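Local atomic coordinates of DegT/DnrJ/EryC1/StrS aminotransferase (Brucella abortus 2308, PDB entry 4QGR), a protein that probably transfers amino groups as a pyridoxal phosphate-dependent aminotransferase of the DegT/DnrJ/EryC1/StrS family. Residues L55-A69 with D206-A218. Numbering follows the deposited sequence.
Sequences LGVEHVIACANGTDA and DGGAMFTNDAELA. With PLP (pyridoxal-5'-phosphate), chain E.
The antiparallel edge of the large sheet of this probable aminotransferase pairs strand 59-63 with strand 208-212, and the turn after the first strand supplies two donors to the PLP phosphate. H59-T212, I61-M210 and C63-G208 are the hydrogen-bonded pairs; I61 N reaches M210 O at 2.8 Å, almost straight (178°). Beyond the strand end, N213 turns its amide back so that OD1 accepts from E58 N at 2.9 Å, while water bridges N213 ND2 to G56 O. On the sheet face of V60, A62, A209 and F211, L55 CD1 from the end of helix 42-55 lies over the F211 ring, 3.7 Å from its centroid, and V60 CG2 meets the ring edge. The other face carries I61, M210 and H59. M210 bends at chi3 (-70°), bringing CE to 3.6 Å from I61 CG2; its CG touches A69 CB. A218 CB covers a face of the H59 imidazole, whose NE2 shares a water with E58 OE1 and N213 O. At the cofactor end N65 CA approaches G207 O at 3.3 Å. N65 OD1 takes both T67 N and D68 N, capping the turn that offers G66 N to PLP O1P (2.8 Å) and T67 OG1 to PLP O2P (2.7 Å). S194 OG also hydrogen-bonds PLP, and D206 forms a salt bridge with R244 of the second subunit. Helix 42-55 packs on V60, A62 and F211, helix 68-76 on C63 and M210, and strand 190-194 continues the sheet beyond 208-212.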
# COMPACT_ATOMS: atom_id res chain seq x y z
N LEU A 55 -22.37 -6.89 5.61
CA LEU A 55 -22.44 -5.58 6.22
C LEU A 55 -23.70 -4.80 5.81
O LEU A 55 -23.94 -3.71 6.33
CB LEU A 55 -21.23 -4.74 5.82
CG LEU A 55 -19.86 -5.24 6.25
CD1 LEU A 55 -18.75 -4.34 5.70
CD2 LEU A 55 -19.78 -5.36 7.75
N GLY A 56 -24.42 -5.31 4.83
CA GLY A 56 -25.54 -4.57 4.22
C GLY A 56 -25.19 -3.31 3.49
O GLY A 56 -25.93 -2.32 3.54
N VAL A 57 -24.06 -3.29 2.80
CA VAL A 57 -23.69 -2.10 2.02
C VAL A 57 -23.60 -2.53 0.57
O VAL A 57 -23.21 -3.67 0.28
CB VAL A 57 -22.35 -1.49 2.47
CG1 VAL A 57 -22.37 -1.15 3.96
CG2 VAL A 57 -21.21 -2.42 2.17
N GLU A 58 -23.96 -1.63 -0.32
CA GLU A 58 -24.08 -1.98 -1.75
C GLU A 58 -22.74 -2.14 -2.42
O GLU A 58 -22.61 -2.93 -3.37
CB GLU A 58 -24.85 -0.89 -2.49
CG GLU A 58 -26.28 -0.73 -2.02
CD GLU A 58 -27.04 0.32 -2.82
OE1 GLU A 58 -26.89 0.38 -4.07
OE2 GLU A 58 -27.80 1.08 -2.18
N HIS A 59 -21.75 -1.39 -1.98
CA HIS A 59 -20.43 -1.38 -2.62
C HIS A 59 -19.34 -1.65 -1.63
O HIS A 59 -19.21 -0.91 -0.65
CB HIS A 59 -20.14 -0.05 -3.34
CG HIS A 59 -21.21 0.33 -4.33
ND1 HIS A 59 -21.27 -0.19 -5.60
CD2 HIS A 59 -22.28 1.15 -4.20
CE1 HIS A 59 -22.35 0.27 -6.22
NE2 HIS A 59 -22.98 1.10 -5.40
N VAL A 60 -18.49 -2.64 -1.92
CA VAL A 60 -17.27 -2.90 -1.13
C VAL A 60 -16.11 -2.77 -2.08
O VAL A 60 -16.09 -3.41 -3.16
CB VAL A 60 -17.24 -4.30 -0.52
CG1 VAL A 60 -15.88 -4.55 0.17
CG2 VAL A 60 -18.44 -4.48 0.43
N ILE A 61 -15.17 -1.90 -1.71
CA ILE A 61 -14.01 -1.62 -2.56
C ILE A 61 -12.77 -2.08 -1.78
O ILE A 61 -12.24 -1.35 -0.91
CB ILE A 61 -13.91 -0.13 -2.90
CG1 ILE A 61 -15.20 0.39 -3.54
CG2 ILE A 61 -12.71 0.10 -3.82
CD1 ILE A 61 -16.14 1.02 -2.54
N ALA A 62 -12.29 -3.27 -2.11
CA ALA A 62 -11.10 -3.82 -1.41
C ALA A 62 -9.88 -2.99 -1.77
O ALA A 62 -9.81 -2.45 -2.87
CB ALA A 62 -10.92 -5.30 -1.75
N CYS A 63 -8.92 -2.86 -0.84
CA CYS A 63 -7.68 -2.11 -1.12
C CYS A 63 -6.54 -2.68 -0.28
O CYS A 63 -6.69 -3.75 0.34
CB CYS A 63 -7.91 -0.62 -0.84
SG CYS A 63 -8.54 -0.19 0.80
N ALA A 64 -5.43 -1.96 -0.21
CA ALA A 64 -4.21 -2.56 0.28
C ALA A 64 -4.04 -2.58 1.78
O ALA A 64 -3.30 -3.43 2.29
CB ALA A 64 -3.00 -1.88 -0.33
N ASN A 65 -4.65 -1.62 2.47
CA ASN A 65 -4.58 -1.53 3.90
C ASN A 65 -5.56 -0.46 4.40
O ASN A 65 -6.18 0.26 3.60
CB ASN A 65 -3.13 -1.24 4.40
CG ASN A 65 -2.64 0.12 3.97
OD1 ASN A 65 -3.19 1.14 4.37
ND2 ASN A 65 -1.66 0.15 3.10
N GLY A 66 -5.72 -0.43 5.71
CA GLY A 66 -6.72 0.45 6.35
C GLY A 66 -6.34 1.90 6.42
O GLY A 66 -7.17 2.75 6.78
N THR A 67 -5.08 2.20 6.14
CA THR A 67 -4.60 3.59 6.12
C THR A 67 -4.97 4.17 4.75
O THR A 67 -5.64 5.24 4.65
CB THR A 67 -3.07 3.65 6.35
OG1 THR A 67 -2.77 3.07 7.62
CG2 THR A 67 -2.59 5.08 6.29
N ASP A 68 -4.60 3.45 3.70
CA ASP A 68 -5.07 3.77 2.35
C ASP A 68 -6.58 3.98 2.29
O ASP A 68 -7.09 4.86 1.54
CB ASP A 68 -4.73 2.65 1.33
CG ASP A 68 -3.22 2.44 1.07
OD1 ASP A 68 -2.29 3.02 1.73
OD2 ASP A 68 -2.95 1.57 0.21
N ALA A 69 -7.32 3.14 3.01
CA ALA A 69 -8.76 3.15 3.04
C ALA A 69 -9.37 4.42 3.56
O ALA A 69 -10.47 4.77 3.14
CB ALA A 69 -9.30 1.96 3.80
N ASP A 206 -0.90 -7.35 4.86
CA ASP A 206 -1.69 -6.11 4.88
C ASP A 206 -2.88 -6.20 3.91
O ASP A 206 -2.77 -6.78 2.84
CB ASP A 206 -0.83 -4.88 4.55
CG ASP A 206 -0.02 -4.37 5.76
OD1 ASP A 206 -0.63 -4.04 6.83
OD2 ASP A 206 1.22 -4.35 5.69
N GLY A 207 -4.01 -5.62 4.32
CA GLY A 207 -5.20 -5.52 3.46
C GLY A 207 -6.15 -4.52 4.07
O GLY A 207 -6.05 -4.21 5.26
N GLY A 208 -7.13 -4.10 3.30
CA GLY A 208 -8.13 -3.13 3.74
C GLY A 208 -9.33 -3.11 2.83
O GLY A 208 -9.37 -3.80 1.82
N ALA A 209 -10.35 -2.33 3.20
CA ALA A 209 -11.45 -2.10 2.28
C ALA A 209 -12.18 -0.81 2.62
O ALA A 209 -12.09 -0.29 3.76
CB ALA A 209 -12.43 -3.25 2.33
N MET A 210 -13.00 -0.40 1.67
CA MET A 210 -13.89 0.77 1.83
C MET A 210 -15.29 0.33 1.48
O MET A 210 -15.47 -0.59 0.69
CB MET A 210 -13.46 1.93 0.93
CG MET A 210 -12.01 2.34 1.20
SD MET A 210 -11.33 3.49 -0.01
CE MET A 210 -11.21 2.37 -1.40
N PHE A 211 -16.26 1.02 2.07
CA PHE A 211 -17.66 0.66 2.01
C PHE A 211 -18.51 1.89 1.70
O PHE A 211 -18.30 2.97 2.28
CB PHE A 211 -18.11 0.07 3.35
CG PHE A 211 -17.17 -0.96 3.90
CD1 PHE A 211 -17.05 -2.20 3.28
CD2 PHE A 211 -16.42 -0.72 5.03
CE1 PHE A 211 -16.22 -3.19 3.78
CE2 PHE A 211 -15.55 -1.69 5.51
CZ PHE A 211 -15.46 -2.93 4.90
N THR A 212 -19.49 1.77 0.80
CA THR A 212 -20.40 2.86 0.59
C THR A 212 -21.63 2.39 -0.17
O THR A 212 -21.59 1.40 -0.90
CB THR A 212 -19.75 4.03 -0.17
OG1 THR A 212 -20.64 5.17 -0.15
CG2 THR A 212 -19.36 3.66 -1.59
N ASN A 213 -22.74 3.10 0.06
CA ASN A 213 -23.93 2.93 -0.77
C ASN A 213 -24.03 3.85 -1.96
O ASN A 213 -24.96 3.74 -2.76
CB ASN A 213 -25.17 3.09 0.08
CG ASN A 213 -25.36 1.95 1.04
OD1 ASN A 213 -25.05 0.82 0.73
ND2 ASN A 213 -25.90 2.25 2.21
N ASP A 214 -23.08 4.75 -2.10
CA ASP A 214 -23.05 5.72 -3.20
C ASP A 214 -22.27 5.15 -4.39
O ASP A 214 -21.04 5.03 -4.35
CB ASP A 214 -22.43 7.00 -2.67
CG ASP A 214 -22.27 8.11 -3.74
OD1 ASP A 214 -22.27 7.87 -4.95
OD2 ASP A 214 -22.07 9.25 -3.31
N ALA A 215 -22.98 4.82 -5.48
CA ALA A 215 -22.32 4.23 -6.66
C ALA A 215 -21.25 5.14 -7.29
O ALA A 215 -20.22 4.66 -7.76
CB ALA A 215 -23.35 3.82 -7.72
N GLU A 216 -21.51 6.44 -7.33
CA GLU A 216 -20.57 7.36 -7.92
C GLU A 216 -19.29 7.40 -7.07
O GLU A 216 -18.21 7.35 -7.60
CB GLU A 216 -21.17 8.76 -8.03
CG GLU A 216 -20.30 9.71 -8.84
CD GLU A 216 -21.06 10.97 -9.27
OE1 GLU A 216 -22.07 10.86 -10.01
OE2 GLU A 216 -20.62 12.07 -8.88
N LEU A 217 -19.46 7.46 -5.76
CA LEU A 217 -18.30 7.50 -4.87
C LEU A 217 -17.50 6.20 -5.03
O LEU A 217 -16.26 6.23 -5.06
CB LEU A 217 -18.72 7.69 -3.43
CG LEU A 217 -17.61 7.55 -2.38
CD1 LEU A 217 -16.49 8.57 -2.62
CD2 LEU A 217 -18.19 7.74 -0.98
N ALA A 218 -18.20 5.07 -5.11
CA ALA A 218 -17.54 3.77 -5.31
C ALA A 218 -16.71 3.77 -6.61
O ALA A 218 -15.60 3.29 -6.65
CB ALA A 218 -18.59 2.65 -5.34
N1 PLP E . -7.50 3.06 11.95
C2 PLP E . -7.51 2.44 13.14
C2A PLP E . -8.48 2.82 14.23
C3 PLP E . -6.58 1.29 13.33
O3 PLP E . -6.62 0.64 14.49
C4 PLP E . -5.60 0.98 12.26
C4A PLP E . -4.64 -0.15 12.20
O4A PLP E . -4.91 -1.25 12.62
C5 PLP E . -5.71 1.76 11.01
C6 PLP E . -6.67 2.77 10.93
C5A PLP E . -4.77 1.49 9.86
O4P PLP E . -4.99 0.21 9.26
P PLP E . -3.77 -0.61 8.60
O1P PLP E . -4.39 -1.72 7.76
O2P PLP E . -2.92 0.37 7.84
O3P PLP E . -3.07 -1.17 9.85
O HOH W 1 -26.26 0.33 4.40
O HOH W 2 -25.57 2.21 -5.40